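Local coordinates for mandelate racemase/muconate lactonizing protein (Alicyclobacillus acidocaldarius LAA1, PDB 3QLD) that belongs to the enolase superfamily, pairing an N-terminal capping domain with a TIM-barrel-like C-terminal domain, its own reaction being unassigned, at residues His9-Pro14 with Arg367-Thr372; Glu43-Cys48 with Val360-Val365; Tyr300-Gly305 with Gln333-Glu338; Thr57-Asp62 with Arg102-Ser107. All blocks are in the same frame, centred on the assembly; numbering follows the deposited sequence.

How the interactions relate
Interactions 1, 2 and 3 lie close together, with centres 8 to 12 Å apart. Interaction 4 sits about 19 to 21 Å from each of them. Interactions 1 and 2 share helix 362-368 and the antiparallel sheet that holds strands 3-15, 43-48 and 369-376. Interaction 3 is nested in sequence inside interaction 2, and interaction 2 inside interaction 1. Interaction 4 is nested inside both 1 and 2 and closes before interaction 3 opens. In interactions 1 and 2 the N-terminal sheet is joined to residues 360-372, which follow the last strand of the barrel-like domain. Glu47 of interaction 2 meets Thr302 of interaction 3, and a salt bridge from Arg10 to Asp62 ties interaction 1 to interaction 4.

Interaction 1 of 4, residues His9-Pro14 with Arg367-Thr372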
loop_
_atom_site.group_PDB
_atom_site.type_symbol
_atom_site.label_atom_id
_atom_site.label_comp_id
_atom_site.label_asym_id
_atom_site.label_seq_id
_atom_site.Cartn_x
_atom_site.Cartn_y
_atom_site.Cartn_z
ATOM N N HIS A 9 5.308 -11.488 -19.252
ATOM C CA HIS A 9 6.625 -11.995 -19.334
ATOM C C HIS A 9 7.375 -11.560 -18.088
ATOM O O HIS A 9 7.544 -10.375 -17.866
ATOM C CB HIS A 9 7.353 -11.300 -20.496
ATOM C CG HIS A 9 6.669 -11.462 -21.815
ATOM N ND1 HIS A 9 6.892 -12.567 -22.621
ATOM C CD2 HIS A 9 5.765 -10.685 -22.466
ATOM C CE1 HIS A 9 6.165 -12.450 -23.729
ATOM N NE2 HIS A 9 5.452 -11.329 -23.649
ATOM N N ARG A 10 7.910 -12.514 -17.348
ATOM C CA ARG A 10 8.837 -12.234 -16.246
ATOM C C ARG A 10 10.284 -12.337 -16.694
ATOM O O ARG A 10 10.738 -13.397 -17.165
ATOM C CB ARG A 10 8.576 -13.169 -15.041
ATOM C CG ARG A 10 9.126 -12.530 -13.777
ATOM C CD ARG A 10 8.888 -13.495 -12.628
ATOM N NE ARG A 10 9.606 -13.011 -11.480
ATOM C CZ ARG A 10 9.155 -13.150 -10.246
ATOM N NH1 ARG A 10 9.851 -12.639 -9.233
ATOM N NH2 ARG A 10 7.997 -13.764 -10.073
ATOM N N LEU A 11 11.012 -11.233 -16.569
ATOM C CA LEU A 11 12.314 -11.106 -17.140
ATOM C C LEU A 11 13.372 -10.985 -16.055
ATOM O O LEU A 11 13.112 -10.470 -14.941
ATOM C CB LEU A 11 12.367 -9.868 -18.039
ATOM C CG LEU A 11 12.031 -9.997 -19.527
ATOM C CD1 LEU A 11 10.741 -10.674 -19.806
ATOM C CD2 LEU A 11 12.100 -8.643 -20.217
ATOM N N SER A 12 14.573 -11.460 -16.377
ATOM C CA SER A 12 15.728 -11.202 -15.538
ATOM C C SER A 12 16.850 -10.717 -16.464
ATOM O O SER A 12 17.313 -11.505 -17.278
ATOM C CB SER A 12 16.165 -12.459 -14.837
ATOM O OG SER A 12 17.277 -12.141 -13.993
ATOM N N LEU A 13 17.251 -9.439 -16.353
ATOM C CA LEU A 13 18.265 -8.851 -17.268
ATOM C C LEU A 13 19.622 -8.642 -16.563
ATOM O O LEU A 13 19.707 -7.939 -15.558
ATOM C CB LEU A 13 17.804 -7.491 -17.831
ATOM C CG LEU A 13 16.779 -7.355 -18.957
ATOM C CD1 LEU A 13 15.405 -7.695 -18.415
ATOM C CD2 LEU A 13 16.788 -5.927 -19.463
ATOM N N PRO A 14 20.697 -9.216 -17.098
ATOM C CA PRO A 14 21.963 -8.914 -16.441
ATOM C C PRO A 14 22.342 -7.424 -16.550
ATOM O O PRO A 14 22.186 -6.791 -17.608
ATOM C CB PRO A 14 22.974 -9.768 -17.204
ATOM C CG PRO A 14 22.179 -10.892 -17.736
ATOM C CD PRO A 14 20.868 -10.240 -18.141
ATOM N N ARG A 367 15.030 -14.603 -24.428
ATOM C CA ARG A 367 16.208 -15.074 -23.681
ATOM C C ARG A 367 16.138 -14.722 -22.187
ATOM O O ARG A 367 16.517 -15.555 -21.350
ATOM C CB ARG A 367 17.541 -14.591 -24.284
ATOM C CG ARG A 367 18.861 -14.979 -23.423
ATOM C CD ARG A 367 19.186 -16.538 -23.350
ATOM N NE ARG A 367 20.342 -16.868 -22.473
ATOM C CZ ARG A 367 20.304 -17.049 -21.141
ATOM N NH1 ARG A 367 19.159 -16.913 -20.449
ATOM N NH2 ARG A 367 21.427 -17.356 -20.478
ATOM N N PHE A 368 15.662 -13.507 -21.873
ATOM C CA PHE A 368 15.680 -13.021 -20.518
ATOM C C PHE A 368 14.476 -13.535 -19.681
ATOM O O PHE A 368 14.437 -13.293 -18.466
ATOM C CB PHE A 368 15.718 -11.479 -20.528
ATOM C CG PHE A 368 16.971 -10.894 -21.150
ATOM C CD1 PHE A 368 18.220 -11.488 -20.929
ATOM C CD2 PHE A 368 16.917 -9.694 -21.874
ATOM C CE1 PHE A 368 19.397 -10.925 -21.447
ATOM C CE2 PHE A 368 18.079 -9.110 -22.412
ATOM C CZ PHE A 368 19.327 -9.715 -22.199
ATOM N N SER A 369 13.536 -14.250 -20.321
ATOM C CA SER A 369 12.307 -14.743 -19.653
ATOM C C SER A 369 12.520 -15.857 -18.621
ATOM O O SER A 369 13.138 -16.882 -18.887
ATOM C CB SER A 369 11.250 -15.148 -20.682
ATOM O OG SER A 369 10.602 -13.994 -21.227
ATOM N N THR A 370 12.048 -15.650 -17.402
ATOM C CA THR A 370 12.173 -16.711 -16.400
ATOM C C THR A 370 10.831 -17.324 -16.169
ATOM O O THR A 370 10.712 -18.383 -15.507
ATOM C CB THR A 370 12.677 -16.225 -15.050
ATOM O OG1 THR A 370 11.776 -15.257 -14.535
ATOM C CG2 THR A 370 14.070 -15.662 -15.159
ATOM N N ALA A 371 9.811 -16.665 -16.687
ATOM C CA ALA A 371 8.434 -17.181 -16.628
ATOM C C ALA A 371 7.578 -16.481 -17.680
ATOM O O ALA A 371 7.835 -15.290 -18.074
ATOM C CB ALA A 371 7.823 -17.001 -15.215
ATOM N N THR A 372 6.566 -17.191 -18.162
ATOM C CA THR A 372 5.694 -16.629 -19.158
ATOM C C THR A 372 4.276 -17.196 -18.958
ATOM O O THR A 372 4.126 -18.441 -18.794
ATOM C CB THR A 372 6.222 -16.955 -20.605
ATOM O OG1 THR A 372 7.573 -16.525 -20.733
ATOM C CG2 THR A 372 5.406 -16.258 -21.719
HETATM O O HOH W 1 12.778 -12.875 -13.105
#
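Phe368 lays its ring across the side chains of Leu13 and Pro14. Leu13 crosses it at about a right angle. Its CG stands 4.2 Å from the centroid of the Phe368 ring, a CH-pi contact that is off-centre by 30° from the normal. Pro14 CD reaches the CE1 corner of Phe368 at 3.7 Å. With CG of Phe368 set beside its own backbone N (chi1 -64°), the ring extends along strand 3-15, and CB is left near Leu11 CG. The backbone carbonyl of the same residue, Phe368 O, accepts from Ser12 N at 2.8 Å. Residues 369-372 then run antiparallel to the strand. Thr370 and Ala371 both face Arg10, which makes a classic beta bulge where strand 369-376 joins strand 3-15 in the N-terminal sheet. Arg10 O takes a short, straight bond from Thr370 N at 2.6 Å and a weak one from Ala371 N. Arg10 N in turn donates to Ala371 O at 2.9 Å. The Arg10 side chain is extended, with CG anti to the backbone N (chi1 -158°). Its CB, CG and CD pass Thr370 OG1, and its guanidinium group goes on to a salt bridge with Asp62. A water links Thr370 OG1 with Leu11 O, the latter bond being weak. On the other face of the sheet, His9 and Thr372 lie side by side and point the same way, ND1 of His9 being 4.1 Å from CG2 of Thr372. The far nitrogen of His9, NE2, bonds to Gln35, and its ring meets Trp45 nearly in parallel.

Interaction 2 of 4, residues Glu43-Cys48 with Val360-Val365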
loop_
_atom_site.group_PDB
_atom_site.type_symbol
_atom_site.label_atom_id
_atom_site.label_comp_id
_atom_site.label_asym_id
_atom_site.label_seq_id
_atom_site.Cartn_x
_atom_site.Cartn_y
_atom_site.Cartn_z
ATOM N N GLU A 43 -0.465 -4.986 -31.387
ATOM C CA GLU A 43 0.075 -5.269 -30.032
ATOM C C GLU A 43 0.296 -4.034 -29.202
ATOM O O GLU A 43 0.747 -3.021 -29.708
ATOM C CB GLU A 43 1.419 -5.967 -30.115
ATOM C CG GLU A 43 1.231 -7.338 -30.680
ATOM C CD GLU A 43 2.453 -8.179 -30.674
ATOM O OE1 GLU A 43 3.484 -7.801 -30.089
ATOM O OE2 GLU A 43 2.383 -9.261 -31.315
ATOM N N GLY A 44 0.056 -4.148 -27.889
ATOM C CA GLY A 44 0.590 -3.157 -26.976
ATOM C C GLY A 44 1.503 -3.801 -25.919
ATOM O O GLY A 44 1.260 -4.942 -25.523
ATOM N N TRP A 45 2.578 -3.106 -25.530
ATOM C CA TRP A 45 3.483 -3.514 -24.432
ATOM C C TRP A 45 3.580 -2.462 -23.326
ATOM O O TRP A 45 3.400 -1.253 -23.593
ATOM C CB TRP A 45 4.915 -3.722 -24.946
ATOM C CG TRP A 45 5.012 -4.881 -25.921
ATOM C CD1 TRP A 45 4.459 -4.952 -27.172
ATOM C CD2 TRP A 45 5.699 -6.113 -25.709
ATOM N NE1 TRP A 45 4.749 -6.172 -27.746
ATOM C CE2 TRP A 45 5.509 -6.906 -26.874
ATOM C CE3 TRP A 45 6.439 -6.648 -24.630
ATOM C CZ2 TRP A 45 6.068 -8.185 -27.018
ATOM C CZ3 TRP A 45 7.001 -7.922 -24.780
ATOM C CH2 TRP A 45 6.818 -8.675 -25.967
ATOM N N SER A 46 3.943 -2.901 -22.116
ATOM C CA SER A 46 4.263 -1.978 -21.007
ATOM C C SER A 46 5.113 -2.706 -20.023
ATOM O O SER A 46 5.278 -3.925 -20.141
ATOM C CB SER A 46 3.007 -1.560 -20.274
ATOM O OG SER A 46 2.441 -2.685 -19.638
ATOM N N GLU A 47 5.641 -1.959 -19.039
ATOM C CA GLU A 47 6.522 -2.597 -18.050
ATOM C C GLU A 47 5.936 -2.353 -16.696
ATOM O O GLU A 47 5.542 -1.217 -16.396
ATOM C CB GLU A 47 7.934 -2.027 -18.084
ATOM C CG GLU A 47 8.847 -2.601 -17.017
ATOM C CD GLU A 47 10.303 -2.169 -17.230
ATOM O OE1 GLU A 47 10.626 -1.692 -18.328
ATOM O OE2 GLU A 47 11.143 -2.291 -16.321
ATOM N N CYS A 48 5.786 -3.412 -15.894
ATOM C CA CYS A 48 5.457 -3.180 -14.447
ATOM C C CYS A 48 6.762 -2.802 -13.697
ATOM O O CYS A 48 7.709 -3.574 -13.751
ATOM C CB CYS A 48 4.774 -4.438 -13.890
ATOM S SG CYS A 48 4.395 -4.188 -12.098
ATOM N N VAL A 360 10.426 -3.585 -29.989
ATOM C CA VAL A 360 10.772 -4.685 -29.111
ATOM C C VAL A 360 11.556 -5.813 -29.790
ATOM O O VAL A 360 11.116 -6.363 -30.819
ATOM C CB VAL A 360 9.501 -5.257 -28.443
ATOM C CG1 VAL A 360 9.886 -6.417 -27.503
ATOM C CG2 VAL A 360 8.738 -4.162 -27.667
ATOM N N ASP A 361 12.690 -6.164 -29.193
ATOM C CA ASP A 361 13.519 -7.323 -29.607
ATOM C C ASP A 361 12.926 -8.577 -28.968
ATOM O O ASP A 361 13.145 -8.847 -27.766
ATOM C CB ASP A 361 14.988 -7.096 -29.220
ATOM C CG ASP A 361 15.945 -8.230 -29.707
ATOM O OD1 ASP A 361 15.480 -9.332 -30.005
ATOM O OD2 ASP A 361 17.167 -8.001 -29.757
ATOM N N ARG A 362 12.156 -9.300 -29.779
ATOM C CA ARG A 362 11.512 -10.539 -29.355
ATOM C C ARG A 362 12.507 -11.569 -28.893
ATOM O O ARG A 362 12.215 -12.298 -27.945
ATOM C CB ARG A 362 10.586 -11.131 -30.441
ATOM C CG ARG A 362 9.414 -10.242 -31.008
ATOM C CD ARG A 362 8.949 -9.129 -30.075
ATOM N NE ARG A 362 7.621 -8.578 -30.409
ATOM C CZ ARG A 362 7.429 -7.463 -31.126
ATOM N NH1 ARG A 362 8.471 -6.781 -31.616
ATOM N NH2 ARG A 362 6.193 -7.024 -31.354
ATOM N N ASP A 363 13.701 -11.641 -29.511
ATOM C CA ASP A 363 14.737 -12.611 -29.074
ATOM C C ASP A 363 15.292 -12.290 -27.696
ATOM O O ASP A 363 15.624 -13.186 -26.921
ATOM C CB ASP A 363 15.958 -12.673 -30.008
ATOM C CG ASP A 363 15.652 -13.327 -31.361
ATOM O OD1 ASP A 363 14.893 -14.309 -31.419
ATOM O OD2 ASP A 363 16.199 -12.852 -32.385
ATOM N N ALA A 364 15.482 -10.999 -27.438
ATOM C CA ALA A 364 15.968 -10.590 -26.133
ATOM C C ALA A 364 14.891 -10.878 -25.083
ATOM O O ALA A 364 15.187 -11.501 -24.053
ATOM C CB ALA A 364 16.409 -9.107 -26.155
ATOM N N VAL A 365 13.654 -10.491 -25.370
ATOM C CA VAL A 365 12.569 -10.762 -24.422
ATOM C C VAL A 365 12.557 -12.259 -24.088
ATOM O O VAL A 365 12.447 -12.669 -22.901
ATOM C CB VAL A 365 11.201 -10.268 -24.954
ATOM C CG1 VAL A 365 10.022 -10.847 -24.105
ATOM C CG2 VAL A 365 11.160 -8.778 -24.957
#
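Trp45 and Glu43 of strand 43-48 meet Val360, just before helix 362-368, and Arg362 and Val365 in its first turn. Val360 covers one face of the indole. Its CG1 stands 4.1 Å from the centroid of the six-membered ring of Trp45, only 10° off the normal, a CH-pi contact. CG2 of Val360 lies above the same ring system, nearer the rim. Val365 CG2 adds an apolar touch at Trp45 CZ3. Arg362 brings NE to 3.8 Å from Trp45 CZ2, with its guanidinium plane almost perpendicular to the indole. The tip of Arg362 also forms a salt bridge, NH2 donating to Glu43 OE1 at 3.1 Å. The carboxylate oxygen lies near the guanidinium plane, but the donor approaches from above the carboxylate plane. Glu43 OE1 also accepts from Trp45 NE1 at 3.1 Å, through its anti lone pair.

Further out, Arg362 bends at chi2 (-24°), and its NH1 returns to Val360 O at 2.8 Å. Asp361 is the N-cap of the helix, its OD1 accepting from Ala364 N. Gln35 of strand 25-38 gives Glu43 OE1 another bond. The contact thus joins the N-terminal sheet to a helix that follows the barrel strands. One carboxylate oxygen gathers an indole, a guanidinium and an amide donor. This convergence probably favours the charged form of Glu43 and limits rotation of the Trp45 ring.

Interaction 3 of 4, residues Tyr300-Gly305 with Gln333-Glu338; sequences YETGVG and QDVLKE
Asp334 sends its side chain to the N-terminus of helix 303-313, the helix that follows strand 293-296 in the barrel-like C-terminal domain. From CB, CG is placed anti to the backbone N (chi1 -160°), and the carboxylate comes up to Gly303. The carboxylate carbon, CG of Asp334, stands 3.5 Å from Gly303 N. OD1 accepts from Gly303 N at 2.9 Å, on its syn side and 18° out of the carboxylate plane. The same OD1 takes a second bond, from Val335 N at 2.7 Å, which comes from the same face but farther above the plane. These two amides fix the rotation of the group. The negative charge beside a helix start is probably favourable.

Leu336 and Val335 pack beside this bond. Leu336 places CD1 3.7 Å from Gly303 CA, so the residue without a side chain lets the leucine come right up to the backbone. Val335 CG2 touches Thr302 OG1 and Val304 CG2. Thr302 is the N-cap, its OG1 accepting from Val304 N and also bonded to Glu47. At the end of Asp334, OD2 bonds to Ser327 and accepts from a water at 2.7 Å, which also donates to Glu301 O.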
loop_
_atom_site.group_PDB
_atom_site.type_symbol
_atom_site.label_atom_id
_atom_site.label_comp_id
_atom_site.label_asym_id
_atom_site.label_seq_id
_atom_site.Cartn_x
_atom_site.Cartn_y
_atom_site.Cartn_z
ATOM N N TYR A 300 15.296 1.995 -13.075
ATOM C CA TYR A 300 16.210 1.025 -13.732
ATOM C C TYR A 300 15.432 0.209 -14.798
ATOM O O TYR A 300 15.670 -0.994 -15.064
ATOM C CB TYR A 300 16.968 0.178 -12.686
ATOM C CG TYR A 300 18.103 0.951 -12.008
ATOM C CD1 TYR A 300 19.442 0.591 -12.214
ATOM C CD2 TYR A 300 17.841 2.081 -11.193
ATOM C CE1 TYR A 300 20.496 1.307 -11.603
ATOM C CE2 TYR A 300 18.887 2.814 -10.582
ATOM C CZ TYR A 300 20.213 2.416 -10.797
ATOM O OH TYR A 300 21.236 3.094 -10.186
ATOM N N GLU A 301 14.524 0.932 -15.445
ATOM C CA GLU A 301 13.531 0.346 -16.368
ATOM C C GLU A 301 14.216 -0.409 -17.519
ATOM O O GLU A 301 15.242 0.031 -18.000
ATOM C CB GLU A 301 12.638 1.414 -17.040
ATOM C CG GLU A 301 11.608 2.144 -16.187
ATOM C CD GLU A 301 12.201 3.198 -15.240
ATOM O OE1 GLU A 301 13.436 3.416 -15.185
ATOM O OE2 GLU A 301 11.388 3.795 -14.498
ATOM N N THR A 302 13.631 -1.519 -17.976
ATOM C CA THR A 302 13.954 -1.963 -19.350
ATOM C C THR A 302 13.528 -0.936 -20.401
ATOM O O THR A 302 12.903 0.138 -20.138
ATOM C CB THR A 302 13.277 -3.275 -19.773
ATOM O OG1 THR A 302 11.959 -2.943 -20.222
ATOM C CG2 THR A 302 13.213 -4.353 -18.592
ATOM N N GLY A 303 13.852 -1.264 -21.630
ATOM C CA GLY A 303 13.553 -0.323 -22.739
ATOM C C GLY A 303 12.127 0.092 -22.852
ATOM O O GLY A 303 11.840 1.227 -23.227
ATOM N N VAL A 304 11.209 -0.811 -22.513
ATOM C CA VAL A 304 9.773 -0.540 -22.591
ATOM C C VAL A 304 9.320 0.555 -21.629
ATOM O O VAL A 304 8.733 1.555 -22.039
ATOM C CB VAL A 304 8.938 -1.880 -22.457
ATOM C CG1 VAL A 304 7.419 -1.592 -22.344
ATOM C CG2 VAL A 304 9.224 -2.752 -23.739
ATOM N N GLY A 305 9.495 0.316 -20.342
ATOM C CA GLY A 305 9.359 1.356 -19.316
ATOM C C GLY A 305 10.134 2.660 -19.553
ATOM O O GLY A 305 9.627 3.744 -19.271
ATOM N N GLN A 333 22.670 -5.666 -22.912
ATOM C CA GLN A 333 21.641 -6.022 -23.861
ATOM C C GLN A 333 20.275 -5.775 -23.206
ATOM O O GLN A 333 19.968 -6.377 -22.162
ATOM C CB GLN A 333 21.771 -7.513 -24.203
ATOM C CG GLN A 333 20.584 -8.071 -24.967
ATOM C CD GLN A 333 20.639 -7.689 -26.421
ATOM O OE1 GLN A 333 21.540 -8.145 -27.153
ATOM N NE2 GLN A 333 19.700 -6.835 -26.858
ATOM N N ASP A 334 19.490 -4.915 -23.848
ATOM C CA ASP A 334 18.155 -4.471 -23.423
ATOM C C ASP A 334 17.079 -5.108 -24.336
ATOM O O ASP A 334 17.409 -5.881 -25.236
ATOM C CB ASP A 334 18.146 -2.924 -23.510
ATOM C CG ASP A 334 17.045 -2.258 -22.667
ATOM O OD1 ASP A 334 16.176 -2.961 -22.176
ATOM O OD2 ASP A 334 17.034 -1.001 -22.548
ATOM N N VAL A 335 15.807 -4.815 -24.115
ATOM C CA VAL A 335 14.719 -5.480 -24.835
ATOM C C VAL A 335 14.237 -4.751 -26.109
ATOM O O VAL A 335 13.212 -5.106 -26.700
ATOM C CB VAL A 335 13.531 -5.743 -23.870
ATOM C CG1 VAL A 335 14.071 -6.322 -22.554
ATOM C CG2 VAL A 335 12.809 -4.438 -23.584
ATOM N N LEU A 336 15.012 -3.776 -26.547
ATOM C CA LEU A 336 14.721 -3.041 -27.790
ATOM C C LEU A 336 15.735 -3.391 -28.867
ATOM O O LEU A 336 16.864 -3.683 -28.564
ATOM C CB LEU A 336 14.744 -1.531 -27.552
ATOM C CG LEU A 336 13.800 -1.005 -26.435
ATOM C CD1 LEU A 336 13.975 0.516 -26.366
ATOM C CD2 LEU A 336 12.365 -1.358 -26.779
ATOM N N LYS A 337 15.306 -3.403 -30.119
ATOM C CA LYS A 337 16.220 -3.709 -31.250
ATOM C C LYS A 337 17.349 -2.655 -31.299
ATOM O O LYS A 337 18.526 -2.954 -31.517
ATOM C CB LYS A 337 15.420 -3.727 -32.566
ATOM C CG LYS A 337 14.256 -4.743 -32.663
ATOM C CD LYS A 337 13.276 -4.337 -33.819
ATOM C CE LYS A 337 12.202 -5.428 -34.093
ATOM N NZ LYS A 337 11.117 -4.960 -35.055
ATOM N N GLU A 338 16.966 -1.428 -31.009
ATOM C CA GLU A 338 17.829 -0.242 -30.983
ATOM C C GLU A 338 17.814 0.457 -29.608
ATOM O O GLU A 338 16.765 1.046 -29.257
ATOM C CB GLU A 338 17.269 0.766 -31.989
ATOM C CG GLU A 338 17.413 0.290 -33.457
ATOM C CD GLU A 338 18.879 0.220 -33.821
ATOM O OE1 GLU A 338 19.491 1.319 -33.903
ATOM O OE2 GLU A 338 19.422 -0.916 -33.935
HETATM O O HOH W 2 16.495 0.598 -20.408
#

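Interaction 4 of 4, residues Thr57-Asp62 with Arg102-Ser107; sequences TEECTD and RGNRMS. With SO4 (sulfate ion), chain D; SO4 (sulfate ion), chain C.
Glu59 points its carboxylate at the start of helix 105-123, where it meets Asn104 to Ser107. The second segment opens with Arg102, bent at chi2 and chi3. Its NE donates to O2 of a sulfate, chain D, at 3.1 Å, and NH2 reaches O3 of the same ion. Gly103 N adds a straight bond to O2 as well. Asn104, at the N-cap but without a side-chain capping bond, gives ND2 to Arg102 O at 2.9 Å; its CA lies beside the Glu59 carboxylate. A water joins Asn104 N to Glu58 OE2, and another joins Arg105 N to the same oxygen. Arg105 is extended and leads away from Glu59. Its NE and NH2 both bond O4 of the chain D sulfate, and its tip faces a second sulfate, chain C. Both ions probably come from crystallisation liquor.

Met106, a selenomethionine, donates its N to Glu59 OE2 at 2.7 Å. Its side chain meets Thr57 tip to tip, CE lying 3.3 Å from Thr57 OG1. Ser107 N donates to Glu59 OE1 at 3.2 Å. Each carboxylate oxygen uses its syn lone pair, so Glu59, not Asn104, holds two successive amides of the first helical turn. The contact joins the starts of helices 61-80 and 105-123 in the N-terminal domain, where Ala64 and Met67 pack on Ser107. Thr61 touches strand 25-38, and Asn104 ND2 bonds Glu58 O of the second subunit.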
loop_
_atom_site.group_PDB
_atom_site.type_symbol
_atom_site.label_atom_id
_atom_site.label_comp_id
_atom_site.label_asym_id
_atom_site.label_seq_id
_atom_site.Cartn_x
_atom_site.Cartn_y
_atom_site.Cartn_z
ATOM N N THR A 57 8.709 0.914 -2.646
ATOM C CA THR A 57 7.319 0.912 -2.265
ATOM C C THR A 57 6.893 -0.512 -1.838
ATOM O O THR A 57 7.720 -1.393 -1.779
ATOM C CB THR A 57 6.354 1.398 -3.360
ATOM O OG1 THR A 57 6.336 0.436 -4.414
ATOM C CG2 THR A 57 6.794 2.803 -3.942
ATOM N N GLU A 58 5.599 -0.689 -1.598
ATOM C CA GLU A 58 5.082 -1.944 -0.999
ATOM C C GLU A 58 4.959 -3.043 -2.057
ATOM O O GLU A 58 4.856 -4.214 -1.702
ATOM C CB GLU A 58 3.748 -1.713 -0.288
ATOM C CG GLU A 58 2.536 -1.425 -1.232
ATOM C CD GLU A 58 2.538 -0.017 -1.862
ATOM O OE1 GLU A 58 3.312 0.892 -1.421
ATOM O OE2 GLU A 58 1.724 0.173 -2.792
ATOM N N GLU A 59 4.999 -2.660 -3.340
ATOM C CA GLU A 59 4.923 -3.657 -4.457
ATOM C C GLU A 59 6.302 -4.241 -4.788
ATOM O O GLU A 59 7.322 -3.561 -4.714
ATOM C CB GLU A 59 4.208 -2.999 -5.703
ATOM C CG GLU A 59 2.715 -2.576 -5.405
ATOM C CD GLU A 59 2.117 -1.958 -6.673
ATOM O OE1 GLU A 59 1.698 -2.764 -7.524
ATOM O OE2 GLU A 59 2.193 -0.733 -6.842
ATOM N N CYS A 60 6.371 -5.528 -5.111
ATOM C CA CYS A 60 7.602 -6.037 -5.603
ATOM C C CYS A 60 7.242 -6.995 -6.743
ATOM O O CYS A 60 6.036 -7.277 -7.002
ATOM C CB CYS A 60 8.426 -6.699 -4.466
ATOM S SG CYS A 60 7.583 -8.268 -3.787
ATOM N N THR A 61 8.261 -7.546 -7.395
ATOM C CA THR A 61 8.061 -8.369 -8.601
ATOM C C THR A 61 7.154 -9.546 -8.316
ATOM O O THR A 61 6.236 -9.825 -9.068
ATOM C CB THR A 61 9.347 -8.918 -9.166
ATOM O OG1 THR A 61 10.302 -7.880 -9.158
ATOM C CG2 THR A 61 9.114 -9.328 -10.676
ATOM N N ASP A 62 7.392 -10.186 -7.172
ATOM C CA ASP A 62 6.659 -11.383 -6.807
ATOM C C ASP A 62 5.180 -11.114 -6.622
ATOM O O ASP A 62 4.296 -11.894 -7.091
ATOM C CB ASP A 62 7.230 -11.970 -5.482
ATOM C CG ASP A 62 8.441 -12.858 -5.679
ATOM O OD1 ASP A 62 8.722 -13.333 -6.807
ATOM O OD2 ASP A 62 9.139 -13.068 -4.671
ATOM N N ARG A 102 -7.815 -1.738 -4.292
ATOM C CA ARG A 102 -7.028 -0.746 -3.561
ATOM C C ARG A 102 -5.563 -0.859 -3.846
ATOM O O ARG A 102 -5.036 -1.960 -4.021
ATOM C CB ARG A 102 -7.281 -0.824 -2.057
ATOM C CG ARG A 102 -8.712 -1.146 -1.692
ATOM C CD ARG A 102 -9.745 -0.018 -1.901
ATOM N NE ARG A 102 -9.117 1.284 -1.884
ATOM C CZ ARG A 102 -9.261 2.191 -0.921
ATOM N NH1 ARG A 102 -10.069 1.963 0.129
ATOM N NH2 ARG A 102 -8.604 3.344 -1.029
ATOM N N GLY A 103 -4.908 0.294 -3.897
ATOM C CA GLY A 103 -3.468 0.383 -4.107
ATOM C C GLY A 103 -3.053 -0.377 -5.344
ATOM O O GLY A 103 -3.785 -0.335 -6.392
ATOM N N ASN A 104 -1.933 -1.081 -5.224
ATOM C CA ASN A 104 -1.385 -1.924 -6.347
ATOM C C ASN A 104 -1.195 -1.098 -7.600
ATOM O O ASN A 104 -1.470 -1.546 -8.731
ATOM C CB ASN A 104 -2.321 -3.100 -6.615
ATOM C CG ASN A 104 -2.249 -4.135 -5.459
ATOM O OD1 ASN A 104 -1.289 -4.931 -5.406
ATOM N ND2 ASN A 104 -3.231 -4.110 -4.558
ATOM N N ARG A 105 -0.754 0.145 -7.401
ATOM C CA ARG A 105 -0.757 1.070 -8.538
ATOM C C ARG A 105 0.232 0.724 -9.643
ATOM O O ARG A 105 -0.052 1.035 -10.807
ATOM C CB ARG A 105 -0.567 2.497 -8.072
ATOM C CG ARG A 105 -1.861 2.990 -7.448
ATOM C CD ARG A 105 -1.690 4.476 -7.010
ATOM N NE ARG A 105 -2.924 5.003 -6.391
ATOM C CZ ARG A 105 -3.758 5.874 -6.972
ATOM N NH1 ARG A 105 -3.492 6.411 -8.181
ATOM N NH2 ARG A 105 -4.856 6.252 -6.316
HETATM N N MSE A 106 1.366 0.092 -9.312
HETATM C CA MSE A 106 2.300 -0.292 -10.373
HETATM C C MSE A 106 1.760 -1.436 -11.253
HETATM O O MSE A 106 2.019 -1.466 -12.483
HETATM C CB MSE A 106 3.688 -0.628 -9.804
HETATM C CG MSE A 106 4.378 0.588 -9.158
HETATM SE SE MSE A 106 5.871 -0.067 -8.110
HETATM C CE MSE A 106 6.604 1.618 -7.492
ATOM N N SER A 107 1.021 -2.358 -10.634
ATOM C CA SER A 107 0.327 -3.454 -11.368
ATOM C C SER A 107 -0.827 -2.890 -12.207
ATOM O O SER A 107 -0.951 -3.211 -13.422
ATOM C CB SER A 107 -0.179 -4.538 -10.387
ATOM O OG SER A 107 0.957 -5.266 -10.050
HETATM S S SO4 D . -6.007 3.544 -3.287
HETATM O O1 SO4 D . -5.374 3.230 -2.001
HETATM O O2 SO4 D . -6.907 2.482 -3.723
HETATM O O3 SO4 D . -6.825 4.741 -3.136
HETATM O O4 SO4 D . -4.985 3.781 -4.312
HETATM S S SO4 C . -6.091 9.021 -7.150
HETATM O O1 SO4 C . -6.571 7.659 -6.932
HETATM O O2 SO4 C . -4.807 8.981 -7.841
HETATM O O3 SO4 C . -6.995 9.754 -8.032
HETATM O O4 SO4 C . -6.017 9.672 -5.839
HETATM O O HOH W 3 0.367 1.394 -4.900
HETATM O O HOH W 4 -0.143 -2.007 -3.190
#